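PDB 4MVE: GXWXG domain-containing protein from Thermomonospora curvata, which is of unknown function but combines a GXWXG domain with a DUF4334 domain in a single chain built mainly of antiparallel strands. Local coordinates for residues Asp5-Gly17 / Phe122-Met134. Sequence-based numbering, arbitrary orientation.
Sequences DAEQRLAKIIASG and FRRVNDDMVVGAM
Ile14 is clasped by three apolar side chains of the hairpin 122-134. It splits its branches: CG1, anti to the carbonyl carbon (chi1 -64°), carries CD1 to the valines, tip to tip with Val125 CG2 at 3.7 Å and 4.0 Å from Val131 CG2, while CG2 meets Met129 SE at 3.9 Å. Met129, a selenomethionine, runs out straight beyond CG and slides past Ile14 in the opposite direction; this brings CE to 4.1 Å from Ala15 CB. One turn back, the Leu10 and Val131 side chains cross at about a right angle, touching through CD1 and CG2. Val125 CG1 lies 3.4 Å from Glu7 O and against Ala11, whose CB also touches the selenium.

Helix 5-16 packs across the end of the hairpin formed by strands 118-124 and 129-136 of the large antiparallel sheet, at 88° to segment 129-134. A classic beta bulge shapes that end: Val125 N and Asn126 N both donate to Met129 O, from the same face of its plane. Asn126 OD1 then closes an Asx turn onto Asp128 N.

Glu7 lays CG 3.3 Å from Val125 O; OE1 takes Met4 N, and a water links OE2 weakly to Arg124 NH1. Arg124 NH2 meets Asp127 OD1 in a 2.9 Å salt bridge, from above the carboxylate plane.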
loop_
_atom_site.group_PDB
_atom_site.type_symbol
_atom_site.label_atom_id
_atom_site.label_comp_id
_atom_site.label_asym_id
_atom_site.label_seq_id
_atom_site.Cartn_x
_atom_site.Cartn_y
_atom_site.Cartn_z
ATOM N N ASP A 5 -20.025 2.863 -4.939
ATOM C CA ASP A 5 -20.051 3.276 -3.532
ATOM C C ASP A 5 -18.702 3.163 -2.822
ATOM O O ASP A 5 -18.199 4.178 -2.335
ATOM C CB ASP A 5 -21.110 2.485 -2.741
ATOM C CG ASP A 5 -21.307 2.974 -1.310
ATOM O OD1 ASP A 5 -21.715 4.148 -1.133
ATOM O OD2 ASP A 5 -21.050 2.182 -0.369
ATOM N N ALA A 6 -18.142 1.941 -2.748
ATOM C CA ALA A 6 -16.891 1.642 -2.067
ATOM C C ALA A 6 -15.749 2.511 -2.579
ATOM O O ALA A 6 -15.000 3.026 -1.776
ATOM C CB ALA A 6 -16.542 0.165 -2.214
ATOM N N GLU A 7 -15.631 2.673 -3.903
ATOM C CA GLU A 7 -14.592 3.494 -4.526
ATOM C C GLU A 7 -14.728 4.963 -4.099
ATOM O O GLU A 7 -13.738 5.571 -3.715
ATOM C CB GLU A 7 -14.676 3.389 -6.068
ATOM C CG GLU A 7 -14.308 2.007 -6.602
ATOM C CD GLU A 7 -15.435 0.987 -6.662
ATOM O OE1 GLU A 7 -16.552 1.281 -6.176
ATOM O OE2 GLU A 7 -15.186 -0.122 -7.186
ATOM N N GLN A 8 -15.948 5.500 -4.127
ATOM C CA GLN A 8 -16.228 6.890 -3.792
ATOM C C GLN A 8 -16.011 7.154 -2.319
ATOM O O GLN A 8 -15.383 8.159 -1.986
ATOM C CB GLN A 8 -17.637 7.299 -4.224
ATOM C CG GLN A 8 -17.710 7.563 -5.737
ATOM C CD GLN A 8 -19.085 7.897 -6.292
ATOM O OE1 GLN A 8 -19.233 8.183 -7.491
ATOM N NE2 GLN A 8 -20.126 7.866 -5.461
ATOM N N ARG A 9 -16.482 6.237 -1.441
ATOM C CA ARG A 9 -16.271 6.341 -0.000
ATOM C C ARG A 9 -14.773 6.272 0.338
ATOM O O ARG A 9 -14.300 7.035 1.184
ATOM C CB ARG A 9 -17.008 5.224 0.735
ATOM C CG ARG A 9 -18.456 5.516 1.012
ATOM C CD ARG A 9 -18.814 4.913 2.355
ATOM N NE ARG A 9 -19.552 3.654 2.219
ATOM C CZ ARG A 9 -19.701 2.751 3.188
ATOM N NH1 ARG A 9 -19.126 2.934 4.375
ATOM N NH2 ARG A 9 -20.412 1.649 2.972
ATOM N N LEU A 10 -14.025 5.365 -0.316
ATOM C CA LEU A 10 -12.603 5.227 0.001
ATOM C C LEU A 10 -11.787 6.387 -0.547
ATOM O O LEU A 10 -10.874 6.835 0.125
ATOM C CB LEU A 10 -12.022 3.896 -0.481
ATOM C CG LEU A 10 -12.372 2.654 0.367
ATOM C CD1 LEU A 10 -11.960 1.393 -0.369
ATOM C CD2 LEU A 10 -11.664 2.670 1.751
ATOM N N ALA A 11 -12.141 6.912 -1.725
ATOM C CA ALA A 11 -11.421 8.024 -2.338
ATOM C C ALA A 11 -11.456 9.260 -1.417
ATOM O O ALA A 11 -10.434 9.932 -1.253
ATOM C CB ALA A 11 -12.017 8.342 -3.716
ATOM N N LYS A 12 -12.607 9.526 -0.791
ATOM C CA LYS A 12 -12.804 10.674 0.109
ATOM C C LYS A 12 -11.914 10.560 1.352
ATOM O O LYS A 12 -11.311 11.557 1.765
ATOM C CB LYS A 12 -14.288 10.813 0.519
ATOM C CG LYS A 12 -15.131 11.525 -0.537
ATOM C CD LYS A 12 -16.635 11.420 -0.297
ATOM C CE LYS A 12 -17.207 12.554 0.514
ATOM N NZ LYS A 12 -18.692 12.638 0.373
ATOM N N ILE A 13 -11.834 9.344 1.940
ATOM C CA ILE A 13 -10.993 9.070 3.118
ATOM C C ILE A 13 -9.498 9.228 2.734
ATOM O O ILE A 13 -8.764 9.938 3.414
ATOM C CB ILE A 13 -11.308 7.665 3.689
ATOM C CG1 ILE A 13 -12.769 7.601 4.259
ATOM C CG2 ILE A 13 -10.257 7.252 4.753
ATOM C CD1 ILE A 13 -13.407 6.062 4.301
ATOM N N ILE A 14 -9.077 8.596 1.639
ATOM C CA ILE A 14 -7.693 8.656 1.139
ATOM C C ILE A 14 -7.282 10.110 0.827
ATOM O O ILE A 14 -6.184 10.493 1.193
ATOM C CB ILE A 14 -7.524 7.741 -0.132
ATOM C CG1 ILE A 14 -7.754 6.249 0.201
ATOM C CG2 ILE A 14 -6.164 7.982 -0.880
ATOM C CD1 ILE A 14 -7.792 5.332 -1.091
ATOM N N ALA A 15 -8.147 10.906 0.142
ATOM C CA ALA A 15 -7.799 12.284 -0.219
ATOM C C ALA A 15 -7.698 13.195 1.012
ATOM O O ALA A 15 -6.910 14.136 0.989
ATOM C CB ALA A 15 -8.790 12.866 -1.231
ATOM N N SER A 16 -8.457 12.919 2.069
ATOM C CA SER A 16 -8.402 13.762 3.259
ATOM C C SER A 16 -7.346 13.256 4.319
ATOM O O SER A 16 -7.114 13.941 5.297
ATOM C CB SER A 16 -9.784 13.859 3.896
ATOM O OG SER A 16 -10.114 12.620 4.504
ATOM N N GLY A 17 -6.767 12.066 4.119
ATOM C CA GLY A 17 -5.801 11.464 5.037
ATOM C C GLY A 17 -6.433 11.079 6.359
ATOM O O GLY A 17 -5.746 10.914 7.371
ATOM N N PHE A 122 -3.066 -5.269 -3.730
ATOM C CA PHE A 122 -3.621 -3.994 -4.204
ATOM C C PHE A 122 -4.975 -4.133 -4.888
ATOM O O PHE A 122 -5.174 -5.023 -5.715
ATOM C CB PHE A 122 -2.640 -3.328 -5.170
ATOM C CG PHE A 122 -1.309 -3.024 -4.552
ATOM C CD1 PHE A 122 -1.213 -2.177 -3.451
ATOM C CD2 PHE A 122 -0.146 -3.609 -5.041
ATOM C CE1 PHE A 122 0.025 -1.916 -2.860
ATOM C CE2 PHE A 122 1.077 -3.366 -4.438
ATOM C CZ PHE A 122 1.162 -2.502 -3.365
ATOM N N ARG A 123 -5.890 -3.213 -4.585
ATOM C CA ARG A 123 -7.179 -3.145 -5.277
ATOM C C ARG A 123 -7.377 -1.717 -5.744
ATOM O O ARG A 123 -6.950 -0.800 -5.070
ATOM C CB ARG A 123 -8.348 -3.602 -4.378
ATOM C CG ARG A 123 -8.263 -5.014 -3.843
ATOM C CD ARG A 123 -8.789 -6.123 -4.733
ATOM N NE ARG A 123 -8.571 -7.414 -4.063
ATOM C CZ ARG A 123 -9.458 -8.011 -3.270
ATOM N NH1 ARG A 123 -10.664 -7.481 -3.090
ATOM N NH2 ARG A 123 -9.155 -9.154 -2.670
ATOM N N ARG A 124 -8.074 -1.524 -6.846
ATOM C CA ARG A 124 -8.308 -0.225 -7.448
ATOM C C ARG A 124 -9.360 0.591 -6.697
ATOM O O ARG A 124 -10.455 0.092 -6.447
ATOM C CB ARG A 124 -8.778 -0.420 -8.925
ATOM C CG ARG A 124 -8.954 0.886 -9.723
ATOM C CD ARG A 124 -9.458 0.619 -11.138
ATOM N NE ARG A 124 -9.573 1.850 -11.932
ATOM C CZ ARG A 124 -10.665 2.604 -11.993
ATOM N NH1 ARG A 124 -11.754 2.264 -11.314
ATOM N NH2 ARG A 124 -10.674 3.708 -12.722
ATOM N N VAL A 125 -9.056 1.858 -6.427
ATOM C CA VAL A 125 -10.016 2.863 -5.934
ATOM C C VAL A 125 -10.447 3.669 -7.199
ATOM O O VAL A 125 -11.636 3.746 -7.503
ATOM C CB VAL A 125 -9.501 3.757 -4.777
ATOM C CG1 VAL A 125 -10.460 4.932 -4.501
ATOM C CG2 VAL A 125 -9.288 2.931 -3.522
ATOM N N ASN A 126 -9.451 4.186 -7.975
ATOM C CA ASN A 126 -9.621 4.841 -9.282
ATOM C C ASN A 126 -8.264 4.718 -9.960
ATOM O O ASN A 126 -7.388 4.108 -9.366
ATOM C CB ASN A 126 -10.126 6.310 -9.161
ATOM C CG ASN A 126 -9.243 7.163 -8.278
ATOM O OD1 ASN A 126 -8.023 7.235 -8.471
ATOM N ND2 ASN A 126 -9.834 7.789 -7.262
ATOM N N ASP A 127 -8.049 5.315 -11.145
ATOM C CA ASP A 127 -6.769 5.209 -11.875
ATOM C C ASP A 127 -5.532 5.680 -11.076
ATOM O O ASP A 127 -4.417 5.235 -11.364
ATOM C CB ASP A 127 -6.852 6.013 -13.180
ATOM C CG ASP A 127 -7.809 5.405 -14.189
ATOM O OD1 ASP A 127 -8.109 4.192 -14.070
ATOM O OD2 ASP A 127 -8.268 6.141 -15.085
ATOM N N ASP A 128 -5.736 6.584 -10.090
ATOM C CA ASP A 128 -4.635 7.158 -9.332
ATOM C C ASP A 128 -4.649 6.815 -7.847
ATOM O O ASP A 128 -3.880 7.415 -7.093
ATOM C CB ASP A 128 -4.672 8.681 -9.506
ATOM C CG ASP A 128 -4.489 9.113 -10.940
ATOM O OD1 ASP A 128 -3.806 8.378 -11.704
ATOM O OD2 ASP A 128 -5.055 10.164 -11.316
HETATM N N MSE A 129 -5.505 5.860 -7.424
HETATM C CA MSE A 129 -5.626 5.439 -6.021
HETATM C C MSE A 129 -5.885 3.956 -5.915
HETATM O O MSE A 129 -6.706 3.420 -6.654
HETATM C CB MSE A 129 -6.753 6.179 -5.282
HETATM C CG MSE A 129 -6.532 7.655 -5.122
HETATM SE SE MSE A 129 -8.066 8.409 -4.201
HETATM C CE MSE A 129 -7.421 10.209 -4.084
ATOM N N VAL A 130 -5.170 3.309 -5.015
ATOM C CA VAL A 130 -5.316 1.880 -4.663
ATOM C C VAL A 130 -5.336 1.755 -3.162
ATOM O O VAL A 130 -4.747 2.590 -2.483
ATOM C CB VAL A 130 -4.213 0.937 -5.243
ATOM C CG1 VAL A 130 -4.130 0.995 -6.764
ATOM C CG2 VAL A 130 -2.848 1.164 -4.585
ATOM N N VAL A 131 -5.967 0.684 -2.634
ATOM C CA VAL A 131 -5.888 0.375 -1.211
ATOM C C VAL A 131 -4.929 -0.814 -1.160
ATOM O O VAL A 131 -5.039 -1.685 -2.004
ATOM C CB VAL A 131 -7.269 0.094 -0.537
ATOM C CG1 VAL A 131 -7.096 -0.577 0.826
ATOM C CG2 VAL A 131 -8.065 1.391 -0.361
ATOM N N GLY A 132 -4.001 -0.840 -0.208
ATOM C CA GLY A 132 -3.086 -1.972 -0.085
ATOM C C GLY A 132 -3.468 -2.736 1.156
ATOM O O GLY A 132 -3.716 -2.117 2.193
ATOM N N ALA A 133 -3.510 -4.089 1.059
ATOM C CA ALA A 133 -3.821 -4.999 2.155
ATOM C C ALA A 133 -2.546 -5.740 2.553
ATOM O O ALA A 133 -2.069 -6.605 1.816
ATOM C CB ALA A 133 -4.909 -5.983 1.740
HETATM N N MSE A 134 -1.945 -5.337 3.683
HETATM C CA MSE A 134 -0.705 -5.927 4.128
HETATM C C MSE A 134 -0.967 -7.281 4.810
HETATM O O MSE A 134 -1.715 -7.348 5.800
HETATM C CB MSE A 134 0.054 -4.980 5.089
HETATM C CG MSE A 134 1.431 -5.534 5.403
HETATM SE SE MSE A 134 2.248 -4.658 6.911
HETATM C CE MSE A 134 1.082 -5.457 8.326
HETATM O O HOH W 1 -12.416 -0.759 -7.832
HETATM O O HOH W 2 -13.653 0.273 -9.954
#